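Local coordinates for CBS domain protein (Bacillus anthracis, PDB 3LQN) that is of unknown function but carries two CBS domains and may bind a regulatory ligand, possibly an adenine nucleotide, as some CBS proteins do, at residues A109-I119 against I131-L141. Residues are numbered along the deposited sequence; the frame is centred on the assembly and turned at random. Where two conformers were deposited one is given.
Sequences ALEMTIDHPFI and ILTRRAILKLL. With SO4 (sulfate ion), chain G; SO4 (sulfate ion), chain D.
Arg134 reaches from the start of helix 134-141 to the backbone carbonyls of Thr113 and Ile114, and its guanidinium takes hold of the carbonyl of Thr113 side-on. Arg134 NE donates to Thr113 O at 2.9 Å with a fairly straight N-H...O angle of 162°, and NH2 adds a second, more bent bond to the same oxygen, which lies in the guanidinium plane. NH2 also makes a weak bond to Ile114 O. The Arg134 side chain runs extended from CG to NE, passing beside Pro117, whose CA sits 3.6 Å above the guanidinium plane, toward the rim.

The tight part is apolar. Leu110 CD1 meets both Ile137 CG2 (3.5 Å) and Leu141 CD1 (3.7 Å), while Thr113 CG2 points at Ile137 CD1, tip to tip; Ala109 CB packs on Leu132 CD2. With OG1 set between backbone N and carbonyl carbon (chi1 60°), Thr113 returns its hydroxyl to Leu110 O and leaves the methyl for Ile137.

Ile119 and Leu132 form an antiparallel hydrogen-bonded pair, Leu132 N to Ile119 O being 2.7 Å. On the sheet face of Phe118 and Thr133, Ile131 CD1 lies 4.0 Å from the Phe118 ring centroid, 2° off the normal, a CH-pi contact. The solvent side is the loop at Pro117, an exposed residue, where a water donates to Pro117 O and accepts from Arg134 N. Thr133 OG1, the N-cap acceptor for Ala136 N, donates to a sulfate ion, probably from the crystallisation liquor, that Arg135 NH1 also binds.

Helix 106-115, the antiparallel hairpin of strands 118-122 and 128-133, and helix 134-144 form the alpha-beta-beta-alpha part of a CBS domain. Leu100 of strand 99-101 and Leu20 of helix 17-20 extend the core around Leu132, and Leu141 packs against Leu141 of the second subunit, whose Arg135 forms a salt bridge with Asp115.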
# COMPACT_ATOMS: atom_id res chain seq x y z
N ALA A 109 -7.32 5.56 16.05
CA ALA A 109 -7.09 4.98 14.72
C ALA A 109 -6.34 5.93 13.81
O ALA A 109 -5.38 5.55 13.17
CB ALA A 109 -8.41 4.58 14.06
N LEU A 110 -6.81 7.19 13.74
CA LEU A 110 -6.12 8.19 12.92
C LEU A 110 -4.64 8.23 13.23
O LEU A 110 -3.80 8.19 12.34
CB LEU A 110 -6.71 9.58 13.15
CG LEU A 110 -5.86 10.74 12.61
CD1 LEU A 110 -5.74 10.67 11.11
CD2 LEU A 110 -6.53 12.01 13.02
N GLU A 111 -4.31 8.32 14.51
CA GLU A 111 -2.92 8.29 14.93
C GLU A 111 -2.19 7.00 14.49
O GLU A 111 -1.07 7.06 13.93
CB GLU A 111 -2.80 8.47 16.43
CG GLU A 111 -1.39 8.42 16.93
CD GLU A 111 -1.30 8.62 18.41
OE1 GLU A 111 -0.43 9.40 18.85
OE2 GLU A 111 -2.11 8.00 19.14
N MET A 112 -2.79 5.85 14.77
CA MET A 112 -2.17 4.59 14.32
C MET A 112 -1.93 4.54 12.81
O MET A 112 -0.93 3.96 12.37
CB MET A 112 -3.01 3.37 14.76
CG MET A 112 -2.19 2.11 14.83
SD MET A 112 -3.06 0.80 15.73
CE MET A 112 -2.75 1.20 17.45
N THR A 113 -2.85 5.09 12.00
CA THR A 113 -2.72 4.96 10.54
C THR A 113 -1.56 5.80 9.94
O THR A 113 -1.16 5.55 8.81
CB THR A 113 -3.99 5.29 9.73
OG1 THR A 113 -4.39 6.65 9.99
CG2 THR A 113 -5.09 4.35 10.05
N ILE A 114 -1.02 6.75 10.69
CA ILE A 114 0.15 7.48 10.18
C ILE A 114 1.30 6.54 9.76
O ILE A 114 1.82 6.64 8.65
CB ILE A 114 0.55 8.61 11.12
CG1 ILE A 114 -0.60 9.62 11.18
CG2 ILE A 114 1.79 9.29 10.61
CD1 ILE A 114 -0.80 10.19 12.52
N ASP A 115 1.64 5.55 10.60
CA ASP A 115 2.71 4.61 10.24
C ASP A 115 2.22 3.24 9.78
O ASP A 115 3.01 2.43 9.28
CB ASP A 115 3.68 4.44 11.41
CG ASP A 115 4.43 5.70 11.74
OD1 ASP A 115 4.71 6.47 10.80
OD2 ASP A 115 4.74 5.92 12.93
N HIS A 116 0.93 2.95 9.94
CA HIS A 116 0.44 1.61 9.59
C HIS A 116 -0.71 1.71 8.62
O HIS A 116 -1.78 2.16 9.00
CB HIS A 116 0.04 0.87 10.88
CG HIS A 116 1.06 0.98 11.97
ND1 HIS A 116 2.16 0.16 12.04
CD2 HIS A 116 1.17 1.84 13.01
CE1 HIS A 116 2.89 0.48 13.09
NE2 HIS A 116 2.31 1.51 13.69
N PRO A 117 -0.50 1.28 7.39
CA PRO A 117 -1.44 1.40 6.26
C PRO A 117 -2.68 0.57 6.56
O PRO A 117 -3.77 0.82 6.07
CB PRO A 117 -0.66 0.80 5.11
CG PRO A 117 0.78 0.96 5.52
CD PRO A 117 0.78 0.69 6.96
N PHE A 118 -2.50 -0.44 7.38
CA PHE A 118 -3.67 -1.09 7.90
C PHE A 118 -3.54 -1.91 9.15
O PHE A 118 -2.51 -2.52 9.49
CB PHE A 118 -4.60 -1.66 6.81
CG PHE A 118 -4.51 -3.14 6.59
CD1 PHE A 118 -4.79 -4.04 7.63
CD2 PHE A 118 -4.23 -3.64 5.33
CE1 PHE A 118 -4.72 -5.43 7.40
CE2 PHE A 118 -4.19 -4.98 5.10
CZ PHE A 118 -4.44 -5.89 6.15
N ILE A 119 -4.65 -1.89 9.83
CA ILE A 119 -4.68 -2.19 11.22
C ILE A 119 -5.79 -3.19 11.36
O ILE A 119 -6.88 -3.01 10.79
CB ILE A 119 -5.05 -0.94 11.97
CG1 ILE A 119 -3.93 0.10 11.83
CG2 ILE A 119 -5.38 -1.27 13.45
CD1 ILE A 119 -4.44 1.56 12.00
N ILE A 131 -10.64 -5.04 9.28
CA ILE A 131 -9.41 -4.26 9.09
C ILE A 131 -9.79 -2.80 8.92
O ILE A 131 -10.87 -2.46 8.37
CB ILE A 131 -8.57 -4.78 7.89
CG1 ILE A 131 -9.32 -4.58 6.58
CG2 ILE A 131 -8.21 -6.24 8.08
CD1 ILE A 131 -8.35 -4.38 5.39
N LEU A 132 -8.92 -1.91 9.37
CA LEU A 132 -9.19 -0.48 9.25
C LEU A 132 -8.09 0.16 8.42
O LEU A 132 -6.93 0.18 8.82
CB LEU A 132 -9.32 0.16 10.63
CG LEU A 132 -9.44 1.66 10.87
CD1 LEU A 132 -10.84 2.16 10.63
CD2 LEU A 132 -9.07 1.84 12.29
N THR A 133 -8.47 0.70 7.27
CA THR A 133 -7.53 1.21 6.28
C THR A 133 -7.36 2.70 6.43
O THR A 133 -8.18 3.44 7.00
CB THR A 133 -8.07 1.07 4.87
OG1 THR A 133 -9.25 1.88 4.80
CG2 THR A 133 -8.42 -0.37 4.59
N ARG A 134 -6.30 3.19 5.79
CA ARG A 134 -6.11 4.62 5.69
C ARG A 134 -7.21 5.30 4.93
O ARG A 134 -7.60 6.40 5.29
CB ARG A 134 -4.78 4.94 4.99
CG ARG A 134 -3.64 4.61 5.85
CD ARG A 134 -2.40 4.87 5.07
NE ARG A 134 -1.27 5.02 5.94
CZ ARG A 134 -0.03 4.97 5.50
NH1 ARG A 134 0.17 4.77 4.21
NH2 ARG A 134 0.97 5.09 6.35
N ARG A 135 -7.70 4.69 3.86
CA ARG A 135 -8.73 5.37 3.07
C ARG A 135 -9.93 5.78 3.92
O ARG A 135 -10.37 6.92 3.84
CB ARG A 135 -9.18 4.52 1.89
CG ARG A 135 -10.31 5.16 1.13
CD ARG A 135 -10.59 4.44 -0.17
NE ARG A 135 -11.53 5.19 -0.98
CZ ARG A 135 -12.85 5.19 -0.80
NH1 ARG A 135 -13.39 4.48 0.18
NH2 ARG A 135 -13.62 5.92 -1.59
N ALA A 136 -10.43 4.87 4.75
CA ALA A 136 -11.56 5.17 5.58
C ALA A 136 -11.29 6.40 6.47
O ALA A 136 -12.13 7.28 6.61
CB ALA A 136 -11.98 3.90 6.43
N ILE A 137 -10.11 6.45 7.09
CA ILE A 137 -9.79 7.64 7.89
C ILE A 137 -9.75 8.94 7.05
O ILE A 137 -10.23 10.01 7.47
CB ILE A 137 -8.50 7.44 8.70
CG1 ILE A 137 -8.80 6.64 9.97
CG2 ILE A 137 -7.95 8.77 9.15
CD1 ILE A 137 -8.87 5.17 9.78
N LEU A 138 -9.21 8.83 5.85
CA LEU A 138 -9.01 9.98 4.98
C LEU A 138 -10.33 10.42 4.37
O LEU A 138 -10.56 11.60 4.16
CB LEU A 138 -7.99 9.67 3.87
CG LEU A 138 -6.52 9.62 4.28
CD1 LEU A 138 -5.70 8.73 3.31
CD2 LEU A 138 -5.92 10.99 4.39
N LYS A 139 -11.20 9.46 4.10
CA LYS A 139 -12.44 9.77 3.44
C LYS A 139 -13.27 10.59 4.44
O LYS A 139 -13.87 11.60 4.09
CB LYS A 139 -13.11 8.47 3.02
CG LYS A 139 -14.35 8.63 2.18
CD LYS A 139 -15.04 7.30 1.98
CE LYS A 139 -16.52 7.41 2.35
NZ LYS A 139 -17.15 6.07 2.57
N LEU A 140 -13.24 10.16 5.70
CA LEU A 140 -13.90 10.88 6.77
C LEU A 140 -13.30 12.27 7.00
O LEU A 140 -14.04 13.22 7.21
CB LEU A 140 -13.85 10.05 8.05
CG LEU A 140 -14.66 10.64 9.20
CD1 LEU A 140 -16.04 10.99 8.71
CD2 LEU A 140 -14.74 9.65 10.33
N LEU A 141 -11.98 12.37 6.95
CA LEU A 141 -11.30 13.63 7.19
C LEU A 141 -11.51 14.61 6.04
O LEU A 141 -11.60 15.82 6.24
CB LEU A 141 -9.80 13.40 7.41
CG LEU A 141 -9.41 12.76 8.74
CD1 LEU A 141 -7.89 12.63 8.85
CD2 LEU A 141 -9.96 13.56 9.91
S SO4 G . -17.08 5.28 -0.67
O1 SO4 G . -18.03 5.72 0.35
O2 SO4 G . -17.79 4.43 -1.62
O3 SO4 G . -16.55 6.45 -1.37
O4 SO4 G . -15.99 4.53 -0.04
S SO4 D . -12.45 1.48 2.84
O1 SO4 D . -12.78 1.22 4.24
O2 SO4 D . -13.38 0.75 1.98
O3 SO4 D . -12.61 2.91 2.56
O4 SO4 D . -11.08 1.03 2.59
O HOH W 1 -4.25 1.88 3.58